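Local coordinates for protein beta-gamma-crystallin (Geodia cydonium, PDB 4IAU) that is of unknown function but binds calcium through a metal site that involves its C-terminal beta/gamma-crystallin Greek-key region, at residues A[22-27]-A[43-48]; A[56-61]-A[68-73]; A[78-83]-A[96-101]; A[87-92]-A[115-120]. All blocks are in the same frame, centred on the assembly; numbering follows the deposited sequence. Where two conformers were deposited one is given.

In the fold
From the N terminus, contact 1 comes first: 22-27, in the loop after strand 15-18, is closed against 43-48, with strands 31-36 and 38-42 lying in between. Contact 2 follows in series and closes the shorter excursion between strand 57-61 and the loop 68-73; it touches contact 1 through Gln43 and Leu56. Contacts 3 and 4 lie farther along and cross, since 87-92 falls between the segments of contact 3 and 96-101 between those of contact 4. Contact 3 ties the connection after strand 75-78 to edge strand 98-101, and contact 4 pairs strands 86-89 and 115-118 in the same sheet. Packing of Lys59 on Leu117 links contacts 2 and 4 across the two halves of the chain.

Contact 1: A[22-27]-A[43-48]; sequences QTNITT and QQANYN
With chi1 at -40°, Tyr47 holds CG beside its own backbone N and sends its phenol end toward Gln22 and Thr23, while a similar choice at Asn46, chi1 -52°, swings the carboxamide to Thr23. The Tyr47 ring presents CE1 to the carbonyl oxygen of Gln22, 3.6 Å from its O, and in one of the two Thr23 conformers the methyl CG2 lies 3.3 Å from Tyr47 OH, approaching the phenol obliquely. That hydroxyl finds its hydrogen-bond partner in Glu21, just before 22-27. One backbone bond joins the segments: Asn46 N reaches Thr23 O over 2.9 Å, nearly straight at 169° and in the carbonyl plane. Beside it Ala45 points its methyl at the 22-27 loop, Ala45 CB being 3.4 Å from Asn24 OD1. At the outer margin a water bridges two carboxamides, donating to Asn24 OD1 at 2.8 Å and accepting from Asn46 ND2 at 3.0 Å. Asn46 and Tyr47 have positive phi, in the left-handed helical region. The contact lies at the surface of the N-terminal half, where the loop between strands 15-18 and 31-36 meets the turn after strand 38-42. Gln22 bonds through its backbone to Phe76 of strand 75-78, Arg77 makes a cation-pi contact with the Tyr47 ring, and the backbone of Tyr47 bonds to Gly96, toward the C-terminal half.

Contact 2: A[56-61]-A[68-73]; sequences LWIKLD and DLPFTP
Between Leu56 and Phe71 the backbones come no nearer than 7.6 Å, CA to CA, and no hydrogen bond spans 56-61 and 68-73, which leaves the contact to side chains. Phe71 carries most of it. Its chi1 of 54° puts CG between the backbone N and the carbonyl carbon, and the ring runs past Leu56 in the opposite direction, with Phe71 CD2 3.6 Å from Leu56 CB. Farther along, Phe71 CE2 lies 3.6 Å from Trp57 N, and the ring edge faces Ile58 N close to the ring plane; Phe71 CZ reaches the branch methyl CG2 of Ile58 at 4.1 Å. Ile58 also crosses the pyrrolidine of Pro70, Ile58 CD1 being 3.9 Å from Pro70 CG. Leu60 CD1 meets Leu69 CD2 more loosely, at 4.3 Å. With an alanine in place of Phe71, a gap would probably open beside Leu56 CB, the Trp57 backbone and Ile58 CG2, which would lose the ring. The contact closes the margin between two antiparallel sheets of the N-terminal half: strand 57-61 forms the edge of the three-stranded one and pairs with strand 38-42, Leu69 bonds through its backbone to Ala30, and both Leu60 and Leu69 pack on Val32 of strand 31-36.

Contact 3: A[78-83]-A[96-101]; sequences PVKTFQ and GKELDL
Lys80 crosses both Glu98 and Asp100 at about a right angle, its chain bent at chi3 and chi4 so that, in one of its two conformers, the ammonium group turns in between the two carboxylates. Lys80 NZ bonds to Asp100 OD2 over 3.1 Å, coming from the syn side and 20° out of the carboxylate plane, and makes a longer salt bridge to Glu98 OE2 at 3.4 Å. Glu98 stretches out beyond CG to meet it. Lys80, Glu98 and Asp100 form one salt-bridge network; Lys80 stands on a type I turn from Val79 to Phe82 that belongs to the connection between strand 75-78 and the beta/gamma-crystallin strand 86-89, Glu98 and Asp100 on the neighbouring edge strand. Four waters fill in the polar pattern. One of them accepts from both Lys80 N and NZ and donates to Glu98 OE1 and Asp100 OD1; another donates to Pro78 O, 2.9 Å away, and to Glu98 OE1. Thr81, next in the turn, lies obliquely against Asp100, Thr81 CG2 3.6 Å from Asp100 CB. Its hydroxyl bonds instead to Thr87, which also binds Asp100 OD1, and this shared partner holds the aspartate from the side of strand 86-89.

Contact 4: A[87-92]-A[115-120]; sequences TLYKHV and SALISQ. With CA (calcium ion), chain B.
Tyr89 runs alongside Ser115, its partner across the strands, and on to Leu117, placed diagonally on the same face of the sheet. Tyr89 CB lies 3.4 Å from Ser115 OG; with chi1 -60° the ring then runs alongside strand 115-118, its edge to the Ser115 carbonyl, Tyr89 CD2 being 3.9 Å from Ser115 O. Farther out Tyr89 CE2 meets Leu117 CG at 4.1 Å, and at the tip Tyr89 OH lies 3.7 Å from Leu117 CD1. A serine in place of Tyr89 would probably open a gap beside Leu117 CG and CD1 and take away the ring that Phe94 meets edge-to-face. Strands 87-89 and 115-118, neighbours in the antiparallel sheet of the beta/gamma-crystallin Greek-key region, run at 167°: Thr87 and Leu117 exchange two backbone bonds, Tyr89 N donates to Ser115 O, and the return bond from Ser115 N to Tyr89 O is weak. Leu88 CD2 touches Ala116 CB at 3.7 Å on the opposite face. Beyond the strands Ser115 OG donates to His91 O across 2.7 Å, in the carbonyl plane, and receives a bond from Phe94 N, tying down the turn after Lys90. At the end of the pair Lys90 O binds the calcium ion at 2.3 Å, with a water and ligands that include Gly112, Ser114 and Asp154. Oxygen ligands suit calcium, and Ser115 probably helps, as a second-shell residue, to position the Lys90 carbonyl.

Contact 1: A[22-27]-A[43-48]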
loop_
_atom_site.group_PDB
_atom_site.type_symbol
_atom_site.label_atom_id
_atom_site.label_comp_id
_atom_site.label_asym_id
_atom_site.label_seq_id
_atom_site.Cartn_x
_atom_site.Cartn_y
_atom_site.Cartn_z
ATOM N N GLN A 22 -10.503 -1.558 5.243
ATOM C CA GLN A 22 -11.868 -1.227 4.947
ATOM C C GLN A 22 -12.045 -1.024 3.455
ATOM O O GLN A 22 -11.642 0.022 2.912
ATOM C CB GLN A 22 -12.288 0.043 5.733
ATOM C CG GLN A 22 -12.061 -0.105 7.225
ATOM C CD GLN A 22 -12.840 -1.190 7.909
ATOM O OE1 GLN A 22 -14.023 -1.417 7.664
ATOM N NE2 GLN A 22 -12.184 -1.900 8.828
ATOM N N THR A 23 -12.610 -2.013 2.766
ATOM C CA THR A 23 -12.804 -1.965 1.344
ATOM C C THR A 23 -13.901 -1.018 0.926
ATOM O O THR A 23 -13.947 -0.554 -0.224
ATOM C CB THR A 23 -13.203 -3.390 0.781
ATOM O OG1 THR A 23 -14.339 -3.850 1.574
ATOM C CG2 THR A 23 -12.133 -4.389 0.971
ATOM N N ASN A 24 -14.839 -0.781 1.839
ATOM C CA ASN A 24 -15.946 0.171 1.672
ATOM C C ASN A 24 -16.130 0.839 3.042
ATOM O O ASN A 24 -15.754 0.251 4.058
ATOM C CB ASN A 24 -17.241 -0.495 1.279
ATOM C CG ASN A 24 -17.225 -1.256 0.016
ATOM O OD1 ASN A 24 -17.327 -0.695 -1.086
ATOM N ND2 ASN A 24 -17.110 -2.563 0.156
ATOM N N ILE A 25 -16.710 2.019 3.043
ATOM C CA ILE A 25 -16.975 2.722 4.300
ATOM C C ILE A 25 -18.239 3.530 4.052
ATOM O O ILE A 25 -18.290 4.331 3.132
ATOM C CB ILE A 25 -15.722 3.512 4.767
ATOM C CG1 ILE A 25 -15.991 4.146 6.122
ATOM C CG2 ILE A 25 -15.232 4.536 3.791
ATOM C CD1 ILE A 25 -16.081 3.133 7.226
ATOM N N THR A 26 -19.258 3.370 4.887
ATOM C CA THR A 26 -20.513 4.127 4.661
ATOM C C THR A 26 -20.386 5.580 5.098
ATOM O O THR A 26 -20.842 6.511 4.432
ATOM C CB THR A 26 -21.688 3.418 5.333
ATOM O OG1 THR A 26 -21.955 2.196 4.642
ATOM C CG2 THR A 26 -22.929 4.272 5.167
ATOM N N THR A 27 -19.705 5.797 6.207
ATOM C CA THR A 27 -19.527 7.092 6.788
ATOM C C THR A 27 -18.550 7.919 5.967
ATOM O O THR A 27 -17.552 7.394 5.497
ATOM C CB THR A 27 -18.979 6.961 8.220
ATOM O OG1 THR A 27 -19.973 6.342 9.050
ATOM C CG2 THR A 27 -18.714 8.320 8.870
ATOM N N GLN A 43 -9.764 7.394 -2.878
ATOM C CA GLN A 43 -10.996 8.086 -3.247
ATOM C C GLN A 43 -12.119 7.147 -3.639
ATOM O O GLN A 43 -13.304 7.492 -3.474
ATOM C CB GLN A 43 -10.642 9.061 -4.395
ATOM C CG GLN A 43 -11.799 9.876 -4.882
ATOM C CD GLN A 43 -11.364 10.919 -5.866
ATOM O OE1 GLN A 43 -10.440 10.687 -6.676
ATOM N NE2 GLN A 43 -12.001 12.062 -5.823
ATOM N N GLN A 44 -11.793 5.980 -4.208
ATOM C CA GLN A 44 -12.762 4.993 -4.607
ATOM C C GLN A 44 -12.733 3.802 -3.672
ATOM O O GLN A 44 -11.718 3.491 -3.040
ATOM C CB GLN A 44 -12.494 4.479 -6.035
ATOM C CG GLN A 44 -12.381 5.552 -7.084
ATOM C CD GLN A 44 -11.987 4.988 -8.429
ATOM O OE1 GLN A 44 -11.075 4.165 -8.530
ATOM N NE2 GLN A 44 -12.685 5.436 -9.471
ATOM N N ALA A 45 -13.857 3.074 -3.642
ATOM C CA ALA A 45 -13.927 1.776 -2.940
ATOM C C ALA A 45 -12.932 0.807 -3.539
ATOM O O ALA A 45 -12.440 0.960 -4.653
ATOM C CB ALA A 45 -15.338 1.229 -3.024
ATOM N N ASN A 46 -12.632 -0.233 -2.752
ATOM C CA ASN A 46 -11.776 -1.282 -3.260
ATOM C C ASN A 46 -10.430 -0.741 -3.712
ATOM O O ASN A 46 -9.818 -1.254 -4.657
ATOM C CB ASN A 46 -12.464 -2.135 -4.350
ATOM C CG ASN A 46 -13.798 -2.619 -3.828
ATOM O OD1 ASN A 46 -13.926 -3.152 -2.722
ATOM N ND2 ASN A 46 -14.832 -2.372 -4.609
ATOM N N TYR A 47 -9.937 0.265 -3.014
ATOM C CA TYR A 47 -8.551 0.702 -3.153
ATOM C C TYR A 47 -8.284 1.169 -4.563
ATOM O O TYR A 47 -7.263 0.867 -5.187
ATOM C CB TYR A 47 -7.555 -0.346 -2.679
ATOM C CG TYR A 47 -8.023 -1.045 -1.405
ATOM C CD1 TYR A 47 -8.323 -0.332 -0.262
ATOM C CD2 TYR A 47 -8.234 -2.434 -1.395
ATOM C CE1 TYR A 47 -8.789 -0.945 0.880
ATOM C CE2 TYR A 47 -8.697 -3.059 -0.245
ATOM C CZ TYR A 47 -8.978 -2.306 0.906
ATOM O OH TYR A 47 -9.426 -2.852 2.088
ATOM N N ASN A 48 -9.182 2.012 -5.101
ATOM C CA ASN A 48 -8.994 2.617 -6.417
ATOM C C ASN A 48 -8.914 1.589 -7.523
ATOM O O ASN A 48 -8.282 1.788 -8.558
ATOM C CB ASN A 48 -7.837 3.602 -6.475
ATOM C CG ASN A 48 -8.151 4.893 -5.769
ATOM O OD1 ASN A 48 -9.297 5.194 -5.422
ATOM N ND2 ASN A 48 -7.113 5.737 -5.592
HETATM O O HOH W 1 -17.645 -2.025 -3.530
#

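Contact 2: A[56-61]-A[68-73]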
loop_
_atom_site.group_PDB
_atom_site.type_symbol
_atom_site.label_atom_id
_atom_site.label_comp_id
_atom_site.label_asym_id
_atom_site.label_seq_id
_atom_site.Cartn_x
_atom_site.Cartn_y
_atom_site.Cartn_z
ATOM N N LEU A 56 -7.624 9.679 -6.596
ATOM C CA LEU A 56 -6.829 10.267 -5.534
ATOM C C LEU A 56 -6.529 9.244 -4.443
ATOM O O LEU A 56 -7.300 8.321 -4.182
ATOM C CB LEU A 56 -7.536 11.488 -4.923
ATOM C CG LEU A 56 -7.909 12.622 -5.890
ATOM C CD1 LEU A 56 -8.714 13.660 -5.180
ATOM C CD2 LEU A 56 -6.669 13.213 -6.566
ATOM N N TRP A 57 -5.381 9.425 -3.824
ATOM C CA TRP A 57 -4.877 8.573 -2.776
ATOM C C TRP A 57 -3.954 9.351 -1.899
ATOM O O TRP A 57 -3.345 10.342 -2.337
ATOM C CB TRP A 57 -4.150 7.347 -3.426
ATOM C CG TRP A 57 -2.927 7.811 -4.164
ATOM C CD1 TRP A 57 -2.906 8.344 -5.432
ATOM C CD2 TRP A 57 -1.589 7.868 -3.664
ATOM N NE1 TRP A 57 -1.622 8.719 -5.745
ATOM C CE2 TRP A 57 -0.796 8.443 -4.700
ATOM C CE3 TRP A 57 -0.970 7.513 -2.479
ATOM C CZ2 TRP A 57 0.572 8.637 -4.531
ATOM C CZ3 TRP A 57 0.397 7.709 -2.313
ATOM C CH2 TRP A 57 1.130 8.262 -3.355
ATOM N N ILE A 58 -3.746 8.868 -0.664
ATOM C CA ILE A 58 -2.755 9.466 0.210
ATOM C C ILE A 58 -2.252 8.394 1.177
ATOM O O ILE A 58 -3.056 7.634 1.711
ATOM C CB ILE A 58 -3.270 10.718 0.934
ATOM C CG1 ILE A 58 -2.140 11.377 1.732
ATOM C CG2 ILE A 58 -4.475 10.416 1.814
ATOM C CD1 ILE A 58 -2.483 12.777 2.187
ATOM N N LYS A 59 -0.948 8.354 1.401
ATOM C CA LYS A 59 -0.323 7.504 2.371
ATOM C C LYS A 59 0.034 8.352 3.598
ATOM O O LYS A 59 0.683 9.386 3.437
ATOM C CB LYS A 59 0.934 6.830 1.780
ATOM C CG LYS A 59 1.652 5.919 2.768
ATOM C CD LYS A 59 2.881 5.145 2.342
ATOM C CE LYS A 59 4.157 5.889 2.596
ATOM N NZ LYS A 59 4.458 6.344 3.965
ATOM N N LEU A 60 -0.359 7.910 4.775
ATOM C CA LEU A 60 -0.125 8.617 5.993
ATOM C C LEU A 60 0.558 7.758 7.047
ATOM O O LEU A 60 0.252 6.603 7.270
ATOM C CB LEU A 60 -1.468 9.150 6.582
ATOM C CG LEU A 60 -2.171 10.182 5.693
ATOM C CD1 LEU A 60 -3.539 10.518 6.295
ATOM C CD2 LEU A 60 -1.319 11.429 5.556
ATOM N N ASP A 61 1.529 8.425 7.698
ATOM C CA ASP A 61 2.310 7.847 8.781
ATOM C C ASP A 61 1.769 8.301 10.125
ATOM O O ASP A 61 0.903 9.167 10.238
ATOM C CB ASP A 61 3.755 8.247 8.592
ATOM C CG ASP A 61 4.413 7.725 7.334
ATOM O OD1 ASP A 61 3.916 6.852 6.592
ATOM O OD2 ASP A 61 5.506 8.241 7.056
ATOM N N ASP A 68 -6.943 17.482 8.393
ATOM C CA ASP A 68 -7.822 17.251 7.291
ATOM C C ASP A 68 -7.287 16.192 6.325
ATOM O O ASP A 68 -6.095 16.222 5.967
ATOM C CB ASP A 68 -8.041 18.543 6.503
ATOM C CG ASP A 68 -8.845 19.577 7.177
ATOM O OD1 ASP A 68 -9.479 19.317 8.225
ATOM O OD2 ASP A 68 -8.836 20.734 6.727
ATOM N N LEU A 69 -8.165 15.358 5.843
ATOM C CA LEU A 69 -7.919 14.516 4.673
ATOM C C LEU A 69 -8.094 15.321 3.403
ATOM O O LEU A 69 -8.850 16.299 3.380
ATOM C CB LEU A 69 -8.940 13.377 4.692
ATOM C CG LEU A 69 -8.730 12.310 5.727
ATOM C CD1 LEU A 69 -10.026 11.575 6.043
ATOM C CD2 LEU A 69 -7.649 11.367 5.221
ATOM N N PRO A 70 -7.421 14.944 2.314
ATOM C CA PRO A 70 -7.513 15.696 1.058
ATOM C C PRO A 70 -8.805 15.413 0.258
ATOM O O PRO A 70 -9.097 16.139 -0.679
ATOM C CB PRO A 70 -6.303 15.274 0.287
ATOM C CG PRO A 70 -5.917 13.969 0.851
ATOM C CD PRO A 70 -6.360 13.888 2.288
ATOM N N PHE A 71 -9.509 14.356 0.577
ATOM C CA PHE A 71 -10.722 13.912 -0.069
ATOM C C PHE A 71 -11.449 13.021 0.923
ATOM O O PHE A 71 -10.872 12.560 1.897
ATOM C CB PHE A 71 -10.451 13.159 -1.408
ATOM C CG PHE A 71 -9.477 12.003 -1.220
ATOM C CD1 PHE A 71 -9.918 10.751 -0.779
ATOM C CD2 PHE A 71 -8.119 12.164 -1.460
ATOM C CE1 PHE A 71 -9.037 9.757 -0.506
ATOM C CE2 PHE A 71 -7.248 11.104 -1.219
ATOM C CZ PHE A 71 -7.691 9.917 -0.752
ATOM N N THR A 72 -12.712 12.741 0.621
ATOM C CA THR A 72 -13.483 11.822 1.451
ATOM C C THR A 72 -13.110 10.393 1.072
ATOM O O THR A 72 -13.313 10.003 -0.071
ATOM C CB THR A 72 -14.980 11.993 1.162
ATOM O OG1 THR A 72 -15.293 13.374 1.387
ATOM C CG2 THR A 72 -15.812 11.122 2.090
ATOM N N PRO A 73 -12.539 9.605 1.981
ATOM C CA PRO A 73 -12.140 8.257 1.580
ATOM C C PRO A 73 -13.352 7.368 1.301
ATOM O O PRO A 73 -14.355 7.424 2.006
ATOM C CB PRO A 73 -11.334 7.750 2.739
ATOM C CG PRO A 73 -11.073 8.869 3.656
ATOM C CD PRO A 73 -12.101 9.944 3.330
#

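Contact 3: A[78-83]-A[96-101]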
loop_
_atom_site.group_PDB
_atom_site.type_symbol
_atom_site.label_atom_id
_atom_site.label_comp_id
_atom_site.label_asym_id
_atom_site.label_seq_id
_atom_site.Cartn_x
_atom_site.Cartn_y
_atom_site.Cartn_z
ATOM N N PRO A 78 -4.243 -0.583 6.147
ATOM C CA PRO A 78 -2.898 -0.492 6.683
ATOM C C PRO A 78 -1.906 -1.143 5.726
ATOM O O PRO A 78 -2.223 -1.991 4.907
ATOM C CB PRO A 78 -3.005 -1.266 8.008
ATOM C CG PRO A 78 -4.049 -2.344 7.707
ATOM C CD PRO A 78 -5.033 -1.667 6.815
ATOM N N VAL A 79 -0.639 -0.745 5.896
ATOM C CA VAL A 79 0.455 -1.370 5.209
ATOM C C VAL A 79 1.030 -2.398 6.183
ATOM O O VAL A 79 1.781 -2.079 7.106
ATOM C CB VAL A 79 1.512 -0.363 4.753
ATOM C CG1 VAL A 79 2.635 -1.061 3.985
ATOM C CG2 VAL A 79 0.877 0.749 3.885
ATOM N N LYS A 80 0.651 -3.664 6.037
ATOM C CA LYS A 80 0.867 -4.624 7.104
ATOM C C LYS A 80 2.313 -5.121 7.175
ATOM O O LYS A 80 2.699 -5.755 8.164
ATOM C CB LYS A 80 -0.098 -5.832 7.000
ATOM C CG LYS A 80 -1.555 -5.391 7.122
ATOM C CD LYS A 80 -2.472 -6.591 7.383
ATOM C CE LYS A 80 -2.475 -7.571 6.234
ATOM N NZ LYS A 80 -2.689 -7.008 4.878
ATOM N N THR A 81 3.135 -4.773 6.203
ATOM C CA THR A 81 4.565 -5.054 6.267
ATOM C C THR A 81 5.366 -3.890 6.779
ATOM O O THR A 81 6.615 -3.982 6.723
ATOM C CB THR A 81 5.082 -5.574 4.905
ATOM O OG1 THR A 81 4.984 -4.516 4.025
ATOM C CG2 THR A 81 4.396 -6.860 4.496
ATOM N N PHE A 82 4.738 -2.864 7.311
ATOM C CA PHE A 82 5.469 -1.820 8.033
ATOM C C PHE A 82 6.354 -2.515 9.072
ATOM O O PHE A 82 5.843 -3.337 9.867
ATOM C CB PHE A 82 4.437 -0.926 8.658
ATOM C CG PHE A 82 5.019 0.142 9.568
ATOM C CD1 PHE A 82 5.930 1.052 9.125
ATOM C CD2 PHE A 82 4.669 0.219 10.877
ATOM C CE1 PHE A 82 6.472 2.039 9.952
ATOM C CE2 PHE A 82 5.124 1.217 11.746
ATOM C CZ PHE A 82 5.997 2.145 11.232
ATOM N N GLN A 83 7.638 -2.217 9.070
ATOM C CA GLN A 83 8.602 -2.785 10.017
ATOM C C GLN A 83 8.818 -4.288 9.874
ATOM O O GLN A 83 9.341 -4.911 10.838
ATOM C CB GLN A 83 8.188 -2.474 11.455
ATOM C CG GLN A 83 8.098 -0.991 11.769
ATOM C CD GLN A 83 7.660 -0.722 13.194
ATOM O OE1 GLN A 83 7.039 -1.571 13.833
ATOM N NE2 GLN A 83 7.978 0.455 13.700
ATOM N N GLY A 96 -5.540 -1.348 -5.717
ATOM C CA GLY A 96 -5.941 -2.703 -6.092
ATOM C C GLY A 96 -5.411 -3.768 -5.173
ATOM O O GLY A 96 -4.997 -3.540 -4.032
ATOM N N LYS A 97 -5.424 -5.001 -5.679
ATOM C CA LYS A 97 -5.020 -6.174 -4.897
ATOM C C LYS A 97 -3.614 -5.978 -4.382
ATOM O O LYS A 97 -2.705 -5.600 -5.123
ATOM C CB LYS A 97 -5.087 -7.391 -5.805
ATOM C CG LYS A 97 -4.847 -8.704 -5.092
ATOM C CD LYS A 97 -5.166 -9.930 -5.877
ATOM C CE LYS A 97 -6.616 -10.343 -5.957
ATOM N NZ LYS A 97 -6.699 -11.838 -5.849
ATOM N N GLU A 98 -3.406 -6.300 -3.096
ATOM C CA GLU A 98 -2.100 -6.234 -2.483
ATOM C C GLU A 98 -1.596 -7.651 -2.140
ATOM O O GLU A 98 -2.357 -8.620 -2.027
ATOM C CB GLU A 98 -2.109 -5.381 -1.198
ATOM C CG GLU A 98 -2.845 -6.013 -0.032
ATOM C CD GLU A 98 -2.872 -5.212 1.241
ATOM O OE1 GLU A 98 -2.000 -4.319 1.429
ATOM O OE2 GLU A 98 -3.780 -5.444 2.072
ATOM N N LEU A 99 -0.286 -7.722 -1.955
ATOM C CA LEU A 99 0.398 -8.939 -1.553
ATOM C C LEU A 99 1.520 -8.568 -0.610
ATOM O O LEU A 99 2.421 -7.783 -0.947
ATOM C CB LEU A 99 0.969 -9.690 -2.762
ATOM C CG LEU A 99 1.778 -10.915 -2.440
ATOM C CD1 LEU A 99 0.924 -12.007 -1.836
ATOM C CD2 LEU A 99 2.504 -11.366 -3.698
ATOM N N ASP A 100 1.491 -9.107 0.614
ATOM C CA ASP A 100 2.509 -8.889 1.603
ATOM C C ASP A 100 3.663 -9.889 1.450
ATOM O O ASP A 100 3.451 -11.103 1.311
ATOM C CB ASP A 100 1.939 -9.054 3.006
ATOM C CG ASP A 100 0.968 -7.933 3.410
ATOM O OD1 ASP A 100 1.135 -6.800 2.918
ATOM O OD2 ASP A 100 0.100 -8.198 4.246
ATOM N N LEU A 101 4.891 -9.351 1.494
ATOM C CA LEU A 101 6.133 -10.087 1.462
ATOM C C LEU A 101 6.909 -9.842 2.734
ATOM O O LEU A 101 7.735 -8.926 2.826
ATOM C CB LEU A 101 7.039 -9.729 0.270
ATOM C CG LEU A 101 6.739 -10.432 -1.050
ATOM C CD1 LEU A 101 5.370 -10.122 -1.630
ATOM C CD2 LEU A 101 7.812 -10.135 -2.062
HETATM O O HOH W 2 -1.677 -1.756 2.045
HETATM O O HOH W 3 -4.130 -4.005 4.370
HETATM O O HOH W 4 -0.702 -4.962 3.819
HETATM O O HOH W 5 -3.896 -8.299 2.473
#

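Contact 4: A[87-92]-A[115-120]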
loop_
_atom_site.group_PDB
_atom_site.type_symbol
_atom_site.label_atom_id
_atom_site.label_comp_id
_atom_site.label_asym_id
_atom_site.label_seq_id
_atom_site.Cartn_x
_atom_site.Cartn_y
_atom_site.Cartn_z
ATOM N N THR A 87 5.263 -4.660 0.646
ATOM C CA THR A 87 3.932 -4.958 0.097
ATOM C C THR A 87 3.915 -4.504 -1.365
ATOM O O THR A 87 4.401 -3.431 -1.681
ATOM C CB THR A 87 2.799 -4.289 0.893
ATOM O OG1 THR A 87 2.792 -4.789 2.203
ATOM C CG2 THR A 87 1.427 -4.569 0.328
ATOM N N LEU A 88 3.364 -5.386 -2.215
ATOM C CA LEU A 88 3.204 -5.171 -3.637
ATOM C C LEU A 88 1.731 -4.872 -3.959
ATOM O O LEU A 88 0.851 -5.427 -3.290
ATOM C CB LEU A 88 3.650 -6.393 -4.416
ATOM C CG LEU A 88 5.056 -6.887 -4.068
ATOM C CD1 LEU A 88 5.358 -8.121 -4.927
ATOM C CD2 LEU A 88 6.084 -5.813 -4.283
ATOM N N TYR A 89 1.505 -4.085 -4.984
ATOM C CA TYR A 89 0.151 -3.658 -5.350
ATOM C C TYR A 89 -0.067 -3.814 -6.842
ATOM O O TYR A 89 0.843 -3.593 -7.670
ATOM C CB TYR A 89 -0.054 -2.200 -4.952
ATOM C CG TYR A 89 0.102 -1.957 -3.490
ATOM C CD1 TYR A 89 -0.970 -2.055 -2.622
ATOM C CD2 TYR A 89 1.339 -1.602 -2.931
ATOM C CE1 TYR A 89 -0.832 -1.818 -1.249
ATOM C CE2 TYR A 89 1.488 -1.380 -1.585
ATOM C CZ TYR A 89 0.393 -1.493 -0.737
ATOM O OH TYR A 89 0.603 -1.257 0.606
ATOM N N LYS A 90 -1.289 -4.205 -7.190
ATOM C CA LYS A 90 -1.644 -4.444 -8.598
ATOM C C LYS A 90 -1.627 -3.159 -9.409
ATOM O O LYS A 90 -1.252 -3.168 -10.574
ATOM C CB LYS A 90 -3.028 -5.075 -8.668
ATOM C CG LYS A 90 -3.469 -5.408 -10.080
ATOM C CD LYS A 90 -4.836 -6.042 -10.140
ATOM C CE LYS A 90 -5.216 -6.423 -11.539
ATOM N NZ LYS A 90 -6.615 -6.972 -11.571
ATOM N N HIS A 91 -2.039 -2.027 -8.843
ATOM C CA HIS A 91 -2.126 -0.772 -9.586
ATOM C C HIS A 91 -1.022 0.190 -9.137
ATOM O O HIS A 91 -0.448 0.034 -8.053
ATOM C CB HIS A 91 -3.468 -0.128 -9.424
ATOM C CG HIS A 91 -4.604 -0.952 -9.844
ATOM N ND1 HIS A 91 -4.579 -1.718 -10.978
ATOM C CD2 HIS A 91 -5.779 -1.157 -9.248
ATOM C CE1 HIS A 91 -5.734 -2.358 -11.073
ATOM N NE2 HIS A 91 -6.498 -2.040 -10.049
ATOM N N VAL A 92 -0.763 1.153 -10.001
ATOM C CA VAL A 92 0.072 2.279 -9.597
ATOM C C VAL A 92 -0.551 2.925 -8.354
ATOM O O VAL A 92 -1.728 2.762 -8.029
ATOM C CB VAL A 92 0.249 3.304 -10.706
ATOM C CG1 VAL A 92 0.997 2.722 -11.906
ATOM C CG2 VAL A 92 -1.089 3.943 -11.144
ATOM N N SER A 115 3.112 -1.240 -8.304
ATOM C CA SER A 115 3.725 -0.364 -7.318
ATOM C C SER A 115 4.087 -1.187 -6.086
ATOM O O SER A 115 3.681 -2.352 -5.939
ATOM C CB SER A 115 2.843 0.839 -6.953
ATOM O OG SER A 115 1.611 0.430 -6.359
ATOM N N ALA A 116 4.875 -0.570 -5.177
ATOM C CA ALA A 116 5.325 -1.287 -3.994
ATOM C C ALA A 116 5.732 -0.307 -2.904
ATOM O O ALA A 116 6.230 0.778 -3.193
ATOM C CB ALA A 116 6.519 -2.186 -4.267
ATOM N N LEU A 117 5.569 -0.752 -1.659
ATOM C CA LEU A 117 6.119 -0.100 -0.500
ATOM C C LEU A 117 7.088 -1.062 0.167
ATOM O O LEU A 117 6.676 -2.131 0.596
ATOM C CB LEU A 117 5.027 0.316 0.501
ATOM C CG LEU A 117 4.101 1.394 -0.033
ATOM C CD1 LEU A 117 2.897 1.579 0.903
ATOM C CD2 LEU A 117 4.836 2.717 -0.198
ATOM N N ILE A 118 8.368 -0.668 0.261
ATOM C CA ILE A 118 9.356 -1.499 0.937
ATOM C C ILE A 118 9.667 -0.820 2.259
ATOM O O ILE A 118 10.254 0.271 2.289
ATOM C CB ILE A 118 10.628 -1.737 0.115
ATOM C CG1 ILE A 118 10.288 -2.342 -1.248
ATOM C CG2 ILE A 118 11.560 -2.629 0.907
ATOM C CD1 ILE A 118 11.468 -2.680 -2.134
ATOM N N SER A 119 9.284 -1.460 3.363
ATOM C CA SER A 119 9.561 -0.909 4.682
ATOM C C SER A 119 10.871 -1.427 5.260
ATOM O O SER A 119 11.560 -0.702 5.979
ATOM C CB SER A 119 8.417 -1.184 5.660
ATOM O OG SER A 119 8.708 -0.658 6.959
ATOM N N GLN A 120 11.222 -2.672 5.004
ATOM C CA GLN A 120 12.386 -3.277 5.612
ATOM C C GLN A 120 13.002 -4.235 4.616
ATOM O O GLN A 120 12.293 -4.900 3.874
ATOM C CB GLN A 120 11.994 -4.062 6.872
ATOM C CG GLN A 120 13.109 -4.341 7.832
ATOM C CD GLN A 120 12.599 -5.184 8.991
ATOM O OE1 GLN A 120 12.459 -4.686 10.146
ATOM N NE2 GLN A 120 12.079 -6.383 8.937
HETATM CA CA CA B . -0.827 -3.704 -12.756
HETATM O O HOH W 6 -2.482 -5.181 -13.528
#